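Long-range contacts in folylpolyglutamate synthase protein FOLC (Mycobacterium tuberculosis, PDB 2VOS), which probably catalyses the ATP-dependent addition of L-glutamate to dihydropteroate, giving dihydrofolate, and successively to tetrahydrofolate, giving folylpolyglutamates: residues Y64-A70 with D169-V175; T76-R80 with R95-P99. One frame throughout, in Å; residues are numbered along the deposited sequence.

Contact 1. Residues Y64-A70 with D169-V175. With CO (cobalt (II) ion), chain E.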
# COMPACT_ATOMS: atom_id res chain seq x y z
N TYR A 64 -2.87 1.31 -23.02
CA TYR A 64 -1.52 1.59 -22.55
C TYR A 64 -1.13 0.31 -21.88
O TYR A 64 -1.98 -0.48 -21.47
CB TYR A 64 -1.50 2.75 -21.51
CG TYR A 64 -2.76 2.73 -20.63
CD1 TYR A 64 -2.89 1.87 -19.54
CD2 TYR A 64 -3.81 3.56 -20.92
CE1 TYR A 64 -4.06 1.82 -18.78
CE2 TYR A 64 -4.99 3.55 -20.16
CZ TYR A 64 -5.11 2.68 -19.13
OH TYR A 64 -6.27 2.75 -18.42
N PRO A 65 0.16 0.06 -21.76
CA PRO A 65 0.66 -1.11 -21.02
C PRO A 65 0.69 -0.79 -19.54
O PRO A 65 0.77 0.42 -19.20
CB PRO A 65 2.11 -1.24 -21.53
CG PRO A 65 2.51 0.18 -21.77
CD PRO A 65 1.24 0.84 -22.39
N SER A 66 0.60 -1.80 -18.68
CA SER A 66 0.57 -1.61 -17.22
C SER A 66 1.60 -2.48 -16.54
O SER A 66 1.99 -3.54 -17.05
CB SER A 66 -0.79 -2.07 -16.62
OG SER A 66 -1.91 -1.23 -17.00
N ILE A 67 1.99 -2.06 -15.35
CA ILE A 67 2.72 -2.91 -14.45
C ILE A 67 1.79 -3.11 -13.25
O ILE A 67 1.29 -2.12 -12.67
CB ILE A 67 4.03 -2.17 -13.98
CG1 ILE A 67 4.93 -1.87 -15.19
CG2 ILE A 67 4.77 -2.95 -12.87
CD1 ILE A 67 5.99 -0.77 -14.87
N HIS A 68 1.54 -4.36 -12.92
CA HIS A 68 0.40 -4.79 -12.14
C HIS A 68 0.94 -5.41 -10.87
O HIS A 68 1.78 -6.31 -10.90
CB HIS A 68 -0.44 -5.78 -12.96
CG HIS A 68 -1.84 -5.96 -12.46
ND1 HIS A 68 -2.72 -6.88 -12.99
CD2 HIS A 68 -2.53 -5.31 -11.48
CE1 HIS A 68 -3.88 -6.80 -12.36
NE2 HIS A 68 -3.80 -5.84 -11.45
N ILE A 69 0.48 -4.94 -9.71
CA ILE A 69 1.14 -5.30 -8.48
C ILE A 69 0.19 -5.95 -7.46
O ILE A 69 -0.85 -5.35 -7.10
CB ILE A 69 1.81 -4.01 -7.83
CG1 ILE A 69 2.86 -3.41 -8.81
CG2 ILE A 69 2.39 -4.31 -6.48
CD1 ILE A 69 3.08 -1.87 -8.57
N ALA A 70 0.56 -7.15 -6.98
CA ALA A 70 -0.24 -7.87 -5.95
C ALA A 70 0.70 -8.28 -4.85
O ALA A 70 1.94 -8.12 -4.97
CB ALA A 70 -0.94 -9.08 -6.57
N ASP A 169 1.80 7.10 -20.76
CA ASP A 169 2.64 6.11 -21.49
C ASP A 169 2.58 4.73 -20.78
O ASP A 169 2.67 3.68 -21.43
CB ASP A 169 4.11 6.56 -21.50
CG ASP A 169 4.32 7.79 -22.28
OD1 ASP A 169 3.66 7.89 -23.32
OD2 ASP A 169 5.15 8.64 -21.85
N VAL A 170 2.46 4.74 -19.46
CA VAL A 170 2.51 3.51 -18.65
C VAL A 170 1.62 3.66 -17.44
O VAL A 170 1.62 4.71 -16.74
CB VAL A 170 3.96 3.23 -18.06
CG1 VAL A 170 3.97 1.81 -17.43
CG2 VAL A 170 5.07 3.38 -19.17
N ALA A 171 0.85 2.62 -17.14
CA ALA A 171 0.05 2.67 -15.91
C ALA A 171 0.65 1.73 -14.86
O ALA A 171 1.14 0.62 -15.20
CB ALA A 171 -1.39 2.28 -16.17
N VAL A 172 0.57 2.14 -13.60
CA VAL A 172 1.07 1.32 -12.53
C VAL A 172 -0.15 0.98 -11.67
O VAL A 172 -0.83 1.89 -11.14
CB VAL A 172 2.07 2.11 -11.62
CG1 VAL A 172 2.59 1.15 -10.53
CG2 VAL A 172 3.23 2.65 -12.47
N VAL A 173 -0.47 -0.30 -11.56
CA VAL A 173 -1.81 -0.65 -11.11
C VAL A 173 -1.73 -1.57 -9.91
O VAL A 173 -1.23 -2.72 -10.02
CB VAL A 173 -2.57 -1.38 -12.22
CG1 VAL A 173 -4.01 -1.83 -11.67
CG2 VAL A 173 -2.68 -0.46 -13.48
N GLU A 174 -2.20 -1.12 -8.76
CA GLU A 174 -2.17 -1.95 -7.58
C GLU A 174 -3.50 -2.73 -7.46
O GLU A 174 -4.56 -2.15 -7.59
CB GLU A 174 -1.99 -1.09 -6.33
CG GLU A 174 -2.14 -1.81 -5.04
CD GLU A 174 -1.92 -0.92 -3.80
OE1 GLU A 174 -1.71 0.31 -3.91
OE2 GLU A 174 -1.93 -1.48 -2.70
N VAL A 175 -3.42 -4.02 -7.16
CA VAL A 175 -4.61 -4.82 -6.83
C VAL A 175 -5.35 -4.25 -5.61
O VAL A 175 -4.72 -3.80 -4.64
CB VAL A 175 -4.13 -6.33 -6.61
CG1 VAL A 175 -5.18 -7.18 -5.99
CG2 VAL A 175 -3.79 -6.93 -7.98
CO CO E . -1.86 -0.64 -0.71
O HOH W 1 -3.18 -2.18 0.04
O HOH W 2 -1.77 0.28 1.18
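With CG anti to the backbone N (chi1 -162°), the imidazole of His-68 leans toward Val-173, whose O lies at the ring edge, in the ring plane, 3.2 Å from CD2. CD2 also touches Val-173 CG1, while NE2, hydrogen-bonded to Thr-184 OG1, lies 3.6 Å from Val-175 CG2. Farther back on this face, Ala-171 CB touches both Tyr-64 CD1 at 3.7 Å and Ser-66 OG. The other face carries Ile-67, Ile-69 and Val-172, and at its end Glu-174: Ile-69 CD1 packs 3.6 Å from Val-172 CG1, and helix 75-88 lies over both strands, its Val-82 touching Ile-67 and Val-172. Strands 66-70 and 170-174 are parallel neighbours in the sheet of a P-loop NTPase-like domain, the middle domain of the Mur ligases, and strand 66-70 runs on into the phosphate-binding loop. Five backbone bonds join them, from Ala-171 N to Pro-65 O at 3.0 Å through to Val-175 N to Ile-69 O at 2.9 Å; in one, Val-173 O, the atom beside His-68 CD2, accepts from Ile-69 N. Glu-174 starts anti to its own amide nitrogen (chi1 171°) and runs out fully extended, carrying OE2 beyond the strand to bind the cobalt ion at 2.2 Å.

Contact 2. Residues T76-R80 with R95-P99; sequences TSVAR and RTTSP. With CO (cobalt (II) ion), chain E; ADP (adenosine-5'-diphosphate), chain B.
Arg-95 lies across the first turns of the helix that follows the P-loop, its CD 3.6 Å from Ala-79 O. In this P-loop fold the helix start holds phosphate, with Thr-76 N donating to ADP O1B and the amide and hydroxyl of Ser-77 both to O2A. The bend of Arg-95 at chi3 (39°) turns its guanidinium so that Arg-80 CG sits over one face, toward its rim. The two guanidinium planes stand 56° apart, with Arg-95 NH1 and Arg-80 NH1, both donors, only 3.4 Å from each other. Such closeness is probably eased by Asp-83, which forms a salt bridge with Arg-95 NE; Arg-80 NH2 donates to Thr-334 OG1 and Gln-487 O. Next, Thr-97 sends its two branches to different partners: CG2 packs 3.7 Å from Ala-79 CB, whereas OG1 lies 2.8 Å from a water O, and this water accepts from Arg-80 NH1 in the plane of that guanidinium, at its edge. Ser-98 contributes its backbone, O binding the cobalt ion at 2.2 Å, and a cis peptide bond then leads to Pro-99. Thr-76 OG1 binds the same ion, 3.0 Å from Ser-98 O; two waters and Glu-174 OE2 are further ligands, and ADP O1B lies 2.0 Å from the metal.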
# COMPACT_ATOMS: atom_id res chain seq x y z
N THR A 76 1.56 -0.81 -2.18
CA THR A 76 1.48 0.64 -2.42
C THR A 76 2.88 1.25 -2.52
O THR A 76 3.15 2.08 -3.40
CB THR A 76 0.62 1.36 -1.34
OG1 THR A 76 -0.73 1.00 -1.61
CG2 THR A 76 0.73 2.91 -1.55
N SER A 77 3.75 0.89 -1.58
CA SER A 77 5.10 1.46 -1.62
C SER A 77 5.82 1.09 -2.94
O SER A 77 6.51 1.92 -3.57
CB SER A 77 5.91 0.93 -0.45
OG SER A 77 5.53 1.52 0.78
N VAL A 78 5.69 -0.18 -3.36
CA VAL A 78 6.31 -0.63 -4.63
C VAL A 78 5.68 0.12 -5.80
O VAL A 78 6.38 0.53 -6.75
CB VAL A 78 6.19 -2.19 -4.86
CG1 VAL A 78 6.62 -2.56 -6.36
CG2 VAL A 78 7.11 -2.92 -3.85
N ALA A 79 4.35 0.32 -5.77
CA ALA A 79 3.66 1.03 -6.87
C ALA A 79 4.27 2.42 -6.99
O ALA A 79 4.53 2.90 -8.07
CB ALA A 79 2.17 1.15 -6.60
N ARG A 80 4.43 3.10 -5.85
CA ARG A 80 4.98 4.48 -5.89
C ARG A 80 6.45 4.55 -6.33
O ARG A 80 6.83 5.55 -6.95
CB ARG A 80 4.83 5.17 -4.56
CG ARG A 80 3.28 5.31 -4.19
CD ARG A 80 3.15 5.97 -2.80
NE ARG A 80 3.56 7.40 -2.78
CZ ARG A 80 2.73 8.43 -3.00
NH1 ARG A 80 1.44 8.26 -3.28
NH2 ARG A 80 3.21 9.67 -2.96
N ARG A 95 -1.06 6.08 -12.07
CA ARG A 95 -0.89 5.12 -11.02
C ARG A 95 -2.20 5.03 -10.21
O ARG A 95 -2.81 6.06 -9.84
CB ARG A 95 0.27 5.54 -10.08
CG ARG A 95 0.25 4.69 -8.80
CD ARG A 95 1.51 4.90 -7.93
NE ARG A 95 2.01 6.31 -7.88
CZ ARG A 95 1.52 7.25 -7.05
NH1 ARG A 95 0.45 6.98 -6.25
NH2 ARG A 95 2.08 8.45 -7.02
N THR A 96 -2.64 3.80 -9.96
CA THR A 96 -3.81 3.65 -9.13
C THR A 96 -3.40 2.79 -7.96
O THR A 96 -2.76 1.73 -8.11
CB THR A 96 -5.08 3.18 -9.89
OG1 THR A 96 -6.17 3.05 -8.96
CG2 THR A 96 -4.90 1.87 -10.67
N THR A 97 -3.67 3.30 -6.77
CA THR A 97 -3.31 2.62 -5.54
C THR A 97 -4.51 2.59 -4.59
O THR A 97 -5.51 3.26 -4.83
CB THR A 97 -2.15 3.32 -4.76
OG1 THR A 97 -2.45 4.73 -4.65
CG2 THR A 97 -0.76 3.14 -5.50
N SER A 98 -4.40 1.77 -3.54
CA SER A 98 -5.44 1.62 -2.55
C SER A 98 -4.83 1.00 -1.28
O SER A 98 -3.69 0.44 -1.29
CB SER A 98 -6.63 0.82 -3.07
OG SER A 98 -6.14 -0.43 -3.48
N PRO A 99 -5.53 1.20 -0.15
CA PRO A 99 -6.67 2.13 -0.05
C PRO A 99 -6.12 3.60 -0.07
O PRO A 99 -4.92 3.78 -0.09
CB PRO A 99 -7.30 1.82 1.33
CG PRO A 99 -6.41 0.80 1.99
CD PRO A 99 -5.17 0.56 1.12
CO CO E . -1.86 -0.64 -0.71
PB ADP B . 0.18 -2.62 0.83
O1B ADP B . -0.16 -1.65 -0.27
O2B ADP B . -0.86 -2.65 1.93
O3B ADP B . 0.63 -3.98 0.41
PA ADP B . 2.11 -0.60 1.82
O1A ADP B . 0.93 0.36 1.94
O2A ADP B . 3.44 -0.27 1.16
O3A ADP B . 1.57 -2.11 1.50
O5' ADP B . 2.52 -0.82 3.38
C5' ADP B . 1.60 -1.02 4.45
C4' ADP B . 2.47 -1.25 5.71
O4' ADP B . 3.21 -2.49 5.55
C3' ADP B . 3.60 -0.23 5.89
O3' ADP B . 3.24 0.77 6.82
C2' ADP B . 4.78 -0.92 6.50
O2' ADP B . 4.47 -1.09 7.93
C1' ADP B . 4.58 -2.33 6.00
N9 ADP B . 5.39 -2.73 4.81
C8 ADP B . 5.51 -2.16 3.56
N7 ADP B . 6.32 -2.93 2.78
C5 ADP B . 6.61 -4.06 3.49
C6 ADP B . 7.37 -5.29 3.28
N6 ADP B . 7.99 -5.52 2.10
N1 ADP B . 7.44 -6.14 4.31
C2 ADP B . 6.89 -5.96 5.54
N3 ADP B . 6.15 -4.85 5.82
C4 ADP B . 6.02 -3.91 4.83
O HOH W 3 -0.48 5.98 -3.11
O HOH W 1 -3.18 -2.18 0.04
O HOH W 2 -1.77 0.28 1.18

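Overall arrangement
Both contacts are buried, but contact 1 builds the sheet whereas contact 2 sets the helix after the P-loop against a strand end and the loop beyond it. Their elements interlock: strand 170-174 lies between strands 66-70 and 93-96, with Val-172 O probably accepting from Thr-96 N, and Ile-69 CD1 packs on Ala-79 CA. The centre of contact 1 is about 14 Å, and that of contact 2 about 5 Å, from the centre of the chain. Regular backbone bonds and aliphatic side chains dominate contact 1; contact 2 joins its segments through the metal and a water, and brings two arginines close together. They converge at the cobalt ion, where Glu-174 OE2 joins the ligands of contact 2, and Glu-174 OE1 is probably hydrogen-bonded to Thr-76 OG1, 2.6 Å away.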